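Local coordinates for protein ribonuclease H (Uncultured organism, PDB 3U3G) that probably cleaves the RNA strand of RNA/DNA hybrids, acting as a type 1 ribonuclease H, at residues N2-T8 and G22-E28; L57-Q61 and R110-L114. All coordinates share one frame; numbering follows the deposited sequence.

Contact 1 (N2-T8 and G22-E28); sequences NKIIIYT and GVVITDE
Ile-5 with Thr-26 and Tyr-7 with Val-24 each exchange a pair of backbone hydrogen bonds, a plain case of how an antiparallel hairpin is fastened. Ile-5 N gives to Thr-26 O at 2.9 Å and Tyr-7 N to Val-24 O at 2.7 Å, and both bonds are returned. Ile-6 with Ile-25 and Thr-8 with Val-23 form the non-hydrogen-bonded pairs between and beyond them, where CA-H...O contacts close the gaps.

At the open end of the hairpin a carboxylate takes over the bonding. Glu-28 OE1 receives Asn-2 N at 2.8 Å and, more loosely, Lys-3 N at 3.3 Å, both arriving from the same face of the carboxylate and well above its plane. The amide of Asn-2 stacks on this carboxylate with the planes only 13° apart, and one water donates to both Asn-2 OD1 and Glu-28 OE2. A second water joins Tyr-7 OH to Thr-26 OG1; that threonine hydroxyl, set between its own backbone N and carbonyl carbon (chi1 80°), donates to Asp-27 O and sits against Ile-5 CB.

Apolar contacts add to this on both faces. Ile-4 CG2 presses on Ile-25 CG2 at 3.4 Å, tighter than usual for two methyls, while Ile-6 and Val-23 run side by side. On the other face the Tyr-7 ring has Val-24 O at its edge, near its plane, and CD1 4.1 Å from Val-24 CB.

Strands 3-12 and 17-26 thus form the hairpin within the mixed five-stranded sheet of the RNase H fold. Beyond strand 3-12 lies the parallel strand 71-76, where Lys-3 forms a salt bridge with Glu-71; strand 32-41 flanks 17-26, and helix 45-60 covers the face carrying Ile-6 and Thr-8.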
loop_
_atom_site.group_PDB
_atom_site.type_symbol
_atom_site.label_atom_id
_atom_site.label_comp_id
_atom_site.label_asym_id
_atom_site.label_seq_id
_atom_site.Cartn_x
_atom_site.Cartn_y
_atom_site.Cartn_z
ATOM N N ASN A 2 10.226 17.269 0.850
ATOM C CA ASN A 2 11.494 16.682 1.312
ATOM C C ASN A 2 11.356 15.231 1.758
ATOM O O ASN A 2 12.344 14.566 2.054
ATOM C CB ASN A 2 12.088 17.496 2.469
ATOM C CG ASN A 2 12.219 18.967 2.141
ATOM O OD1 ASN A 2 12.193 19.811 3.037
ATOM N ND2 ASN A 2 12.501 19.270 0.878
ATOM N N LYS A 3 10.123 14.784 1.934
ATOM C CA LYS A 3 9.869 13.375 2.161
ATOM C C LYS A 3 8.531 13.042 1.569
ATOM O O LYS A 3 7.672 13.919 1.423
ATOM C CB LYS A 3 9.855 13.054 3.658
ATOM C CG LYS A 3 9.838 11.554 3.965
ATOM C CD LYS A 3 9.650 11.276 5.452
ATOM C CE LYS A 3 10.530 12.175 6.305
ATOM N NZ LYS A 3 10.956 11.492 7.559
ATOM N N ILE A 4 8.405 11.801 1.121
ATOM C CA ILE A 4 7.145 11.280 0.630
ATOM C C ILE A 4 6.656 10.211 1.598
ATOM O O ILE A 4 7.381 9.260 1.899
ATOM C CB ILE A 4 7.301 10.698 -0.787
ATOM C CG1 ILE A 4 7.615 11.818 -1.785
ATOM C CG2 ILE A 4 6.029 9.963 -1.208
ATOM C CD1 ILE A 4 7.951 11.310 -3.208
ATOM N N ILE A 5 5.490 10.450 2.188
ATOM C CA ILE A 5 4.899 9.526 3.149
ATOM C C ILE A 5 3.682 8.867 2.519
ATOM O O ILE A 5 2.770 9.551 2.033
ATOM C CB ILE A 5 4.470 10.255 4.452
ATOM C CG1 ILE A 5 5.683 10.930 5.102
ATOM C CG2 ILE A 5 3.832 9.260 5.432
ATOM C CD1 ILE A 5 5.312 11.923 6.176
ATOM N N ILE A 6 3.680 7.540 2.500
ATOM C CA ILE A 6 2.638 6.760 1.850
ATOM C C ILE A 6 1.882 5.974 2.915
ATOM O O ILE A 6 2.503 5.446 3.841
ATOM C CB ILE A 6 3.252 5.764 0.845
ATOM C CG1 ILE A 6 4.041 6.496 -0.246
ATOM C CG2 ILE A 6 2.164 4.903 0.215
ATOM C CD1 ILE A 6 4.856 5.579 -1.144
ATOM N N TYR A 7 0.552 6.000 2.865
ATOM C CA TYR A 7 -0.281 5.089 3.654
ATOM C C TYR A 7 -0.985 4.155 2.686
ATOM O O TYR A 7 -1.541 4.607 1.677
ATOM C CB TYR A 7 -1.369 5.854 4.419
ATOM C CG TYR A 7 -0.849 6.949 5.319
ATOM C CD1 TYR A 7 -0.330 8.127 4.782
ATOM C CD2 TYR A 7 -0.744 6.746 6.691
ATOM C CE1 TYR A 7 0.142 9.148 5.608
ATOM C CE2 TYR A 7 -0.259 7.753 7.520
ATOM C CZ TYR A 7 0.229 8.918 6.970
ATOM O OH TYR A 7 0.780 9.905 7.785
ATOM N N THR A 8 -1.004 2.869 2.993
ATOM C CA THR A 8 -1.760 1.947 2.155
ATOM C C THR A 8 -2.713 1.108 2.970
ATOM O O THR A 8 -2.470 0.850 4.151
ATOM C CB THR A 8 -0.864 1.006 1.318
ATOM O OG1 THR A 8 -0.186 0.085 2.185
ATOM C CG2 THR A 8 0.170 1.797 0.509
ATOM N N GLY A 22 -6.518 1.345 -1.202
ATOM C CA GLY A 22 -6.437 2.770 -0.880
ATOM C C GLY A 22 -4.997 3.159 -0.637
ATOM O O GLY A 22 -4.244 2.425 0.000
ATOM N N VAL A 23 -4.581 4.257 -1.253
ATOM C CA VAL A 23 -3.250 4.812 -1.073
ATOM C C VAL A 23 -3.400 6.307 -0.808
ATOM O O VAL A 23 -4.102 7.014 -1.549
ATOM C CB VAL A 23 -2.388 4.628 -2.342
ATOM C CG1 VAL A 23 -0.995 5.207 -2.129
ATOM C CG2 VAL A 23 -2.330 3.137 -2.777
ATOM N N VAL A 24 -2.757 6.792 0.249
ATOM C CA VAL A 24 -2.662 8.224 0.509
ATOM C C VAL A 24 -1.187 8.587 0.495
ATOM O O VAL A 24 -0.355 7.903 1.119
ATOM C CB VAL A 24 -3.241 8.589 1.902
ATOM C CG1 VAL A 24 -3.098 10.081 2.167
ATOM C CG2 VAL A 24 -4.692 8.130 2.022
ATOM N N ILE A 25 -0.841 9.643 -0.220
ATOM C CA ILE A 25 0.535 10.114 -0.268
ATOM C C ILE A 25 0.594 11.557 0.173
ATOM O O ILE A 25 -0.198 12.388 -0.302
ATOM C CB ILE A 25 1.140 9.998 -1.682
ATOM C CG1 ILE A 25 0.844 8.606 -2.260
ATOM C CG2 ILE A 25 2.641 10.313 -1.651
ATOM C CD1 ILE A 25 1.535 8.322 -3.590
ATOM N N THR A 26 1.440 11.832 1.161
ATOM C CA THR A 26 1.621 13.198 1.665
ATOM C C THR A 26 3.073 13.624 1.579
ATOM O O THR A 26 3.984 12.795 1.481
ATOM C CB THR A 26 1.119 13.383 3.128
ATOM O OG1 THR A 26 2.108 12.897 4.051
ATOM C CG2 THR A 26 -0.214 12.664 3.355
ATOM N N ASP A 27 3.312 14.915 1.784
ATOM C CA ASP A 27 4.664 15.376 2.038
ATOM C C ASP A 27 4.952 15.384 3.537
ATOM O O ASP A 27 4.152 14.896 4.353
ATOM C CB ASP A 27 4.918 16.745 1.384
ATOM C CG ASP A 27 4.116 17.879 2.021
ATOM O OD1 ASP A 27 3.529 17.722 3.107
ATOM O OD2 ASP A 27 4.146 18.975 1.436
ATOM N N GLU A 28 6.125 15.899 3.884
ATOM C CA GLU A 28 6.607 15.881 5.261
ATOM C C GLU A 28 5.803 16.805 6.166
ATOM O O GLU A 28 5.905 16.707 7.392
ATOM C CB GLU A 28 8.089 16.265 5.292
ATOM C CG GLU A 28 8.370 17.743 5.047
ATOM C CD GLU A 28 8.427 18.139 3.560
ATOM O OE1 GLU A 28 8.171 17.288 2.684
ATOM O OE2 GLU A 28 8.611 19.347 3.258
HETATM O O HOH W 1 9.947 20.971 4.883
HETATM O O HOH W 2 1.499 12.360 6.711
#

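Contact 2 (L57-Q61 and R110-L114); sequences LEDLQ and RVPNL
Arg-110 lays its guanidinium against the side-chain amide of Gln-61, the two planes 9° apart. Gln-61 CD rests over one face, off toward the rim and 3.4 Å from Arg-110 NE, so the pair meets by stacking. At the guanidinium edge NH1 reaches Leu-57 O at 2.9 Å, a weak bond bent to 143° at the hydrogen. A water accepts from Arg-110 NH2 and donates to Glu-58 OE1, linking opposite charges whose nearest atoms do not touch. Were the arginine cut back to an alanine here, the Gln-61 amide would probably lose the flat group it stacks on, and Leu-57 O this weak donor.

The contact joins the C-terminal part of helix 45-60 in the RNase H fold to the end of helix 94-110 and the turn that leads to strand 115-118. Next to the polar patch, Val-111 is rotated (chi1 -83°) to give its methyls to different leucines: CG2 lies 3.9 Å from Leu-57 CD2, and CG1 faces Leu-60 CD1. A type I beta turn from Val-111 to Leu-114, closed by Leu-114 N to Val-111 O, follows directly and holds the backbone of Val-111; Lys-107 NZ bonds to the same carbonyl oxygen.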
loop_
_atom_site.group_PDB
_atom_site.type_symbol
_atom_site.label_atom_id
_atom_site.label_comp_id
_atom_site.label_asym_id
_atom_site.label_seq_id
_atom_site.Cartn_x
_atom_site.Cartn_y
_atom_site.Cartn_z
ATOM N N LEU A 57 3.529 1.694 -5.231
ATOM C CA LEU A 57 4.796 1.697 -5.963
ATOM C C LEU A 57 4.660 2.157 -7.419
ATOM O O LEU A 57 5.558 2.834 -7.935
ATOM C CB LEU A 57 5.457 0.319 -5.888
ATOM C CG LEU A 57 5.894 -0.031 -4.465
ATOM C CD1 LEU A 57 6.237 -1.517 -4.414
ATOM C CD2 LEU A 57 7.124 0.789 -4.044
ATOM N N GLU A 58 3.515 1.871 -8.036
ATOM C CA GLU A 58 3.198 2.386 -9.360
ATOM C C GLU A 58 2.955 3.894 -9.326
ATOM O O GLU A 58 3.487 4.643 -10.158
ATOM C CB GLU A 58 1.982 1.639 -9.911
ATOM C CG GLU A 58 1.313 2.246 -11.130
ATOM C CD GLU A 58 1.901 1.763 -12.435
ATOM O OE1 GLU A 58 3.053 1.258 -12.411
ATOM O OE2 GLU A 58 1.309 2.104 -13.495
ATOM N N ASP A 59 2.157 4.339 -8.360
ATOM C CA ASP A 59 1.873 5.767 -8.203
ATOM C C ASP A 59 3.181 6.531 -8.098
ATOM O O ASP A 59 3.326 7.612 -8.662
ATOM C CB ASP A 59 1.070 5.995 -6.921
ATOM C CG ASP A 59 -0.359 5.468 -7.012
ATOM O OD1 ASP A 59 -0.929 5.406 -8.122
ATOM O OD2 ASP A 59 -0.976 5.329 -5.939
ATOM N N LEU A 60 4.123 5.981 -7.337
ATOM C CA LEU A 60 5.395 6.668 -7.143
ATOM C C LEU A 60 6.073 7.061 -8.455
ATOM O O LEU A 60 6.808 8.056 -8.506
ATOM C CB LEU A 60 6.342 5.815 -6.293
ATOM C CG LEU A 60 6.052 5.834 -4.797
ATOM C CD1 LEU A 60 7.033 4.929 -4.061
ATOM C CD2 LEU A 60 6.149 7.275 -4.290
ATOM N N GLN A 61 5.957 6.228 -9.492
ATOM C CA GLN A 61 6.603 6.544 -10.759
ATOM C C GLN A 61 6.155 7.878 -11.334
ATOM O O GLN A 61 6.876 8.510 -12.099
ATOM C CB GLN A 61 6.368 5.448 -11.785
ATOM C CG GLN A 61 6.826 4.074 -11.334
ATOM C CD GLN A 61 7.593 3.340 -12.416
ATOM O OE1 GLN A 61 8.802 3.507 -12.558
ATOM N NE2 GLN A 61 6.867 2.631 -13.269
ATOM N N ARG A 110 13.028 0.663 -7.862
ATOM C CA ARG A 110 12.502 2.038 -7.947
ATOM C C ARG A 110 12.872 2.904 -6.745
ATOM O O ARG A 110 12.986 4.079 -6.861
ATOM C CB ARG A 110 10.973 2.039 -8.039
ATOM C CG ARG A 110 10.416 1.475 -9.296
ATOM C CD ARG A 110 8.888 1.685 -9.413
ATOM N NE ARG A 110 8.484 0.779 -10.402
ATOM C CZ ARG A 110 7.292 0.269 -10.527
ATOM N NH1 ARG A 110 6.314 0.640 -9.745
ATOM N NH2 ARG A 110 7.082 -0.666 -11.421
ATOM N N VAL A 111 12.908 2.284 -5.572
ATOM C CA VAL A 111 13.006 3.033 -4.307
ATOM C C VAL A 111 13.761 2.233 -3.245
ATOM O O VAL A 111 13.207 1.860 -2.292
ATOM C CB VAL A 111 11.629 3.501 -3.737
ATOM C CG1 VAL A 111 11.164 4.700 -4.307
ATOM C CG2 VAL A 111 10.610 2.491 -3.947
ATOM N N PRO A 112 15.040 1.970 -3.463
ATOM C CA PRO A 112 15.722 1.001 -2.607
ATOM C C PRO A 112 15.900 1.477 -1.160
ATOM O O PRO A 112 16.113 0.653 -0.263
ATOM C CB PRO A 112 17.094 0.837 -3.284
ATOM C CG PRO A 112 17.231 2.035 -4.165
ATOM C CD PRO A 112 15.841 2.313 -4.646
ATOM N N ASN A 113 15.665 2.757 -0.909
ATOM C CA ASN A 113 15.729 3.245 0.465
ATOM C C ASN A 113 14.374 3.443 1.123
ATOM O O ASN A 113 14.293 3.969 2.228
ATOM C CB ASN A 113 16.550 4.525 0.538
ATOM C CG ASN A 113 17.963 4.331 0.040
ATOM O OD1 ASN A 113 18.628 3.349 0.393
ATOM N ND2 ASN A 113 18.368 5.168 -0.908
ATOM N N LEU A 114 13.317 2.974 0.469
ATOM C CA LEU A 114 11.988 2.905 1.076
ATOM C C LEU A 114 12.063 2.262 2.449
ATOM O O LEU A 114 12.666 1.192 2.593
ATOM C CB LEU A 114 11.061 2.069 0.191
ATOM C CG LEU A 114 9.626 1.883 0.686
ATOM C CD1 LEU A 114 8.928 3.235 0.717
ATOM C CD2 LEU A 114 8.885 0.904 -0.201
HETATM O O HOH W 3 4.362 -1.016 -12.535
#

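Leu-60 is shared by the two contacts: in contact 2 it meets Val-111, and its methyls also pack on contact 1, with CD1 3.7 Å from Ile-6 CD1 and CD2 4.1 Å from Ile-4 CG2. Asp-59, on the same helical turn, leans toward the other strand, its CB 4.1 Å from Ile-25 CD1. The centres of the contacts lie about 11 Å apart. In sequence they follow one another, contact 1 closing a local hairpin before contact 2 ties together parts of the chain 49 residues apart. Helix 45-60 lies on the sheet face bearing Ile-4 and Ile-6; segment 110-114 packs against that helix, while Leu-114 also reaches strand 71-76.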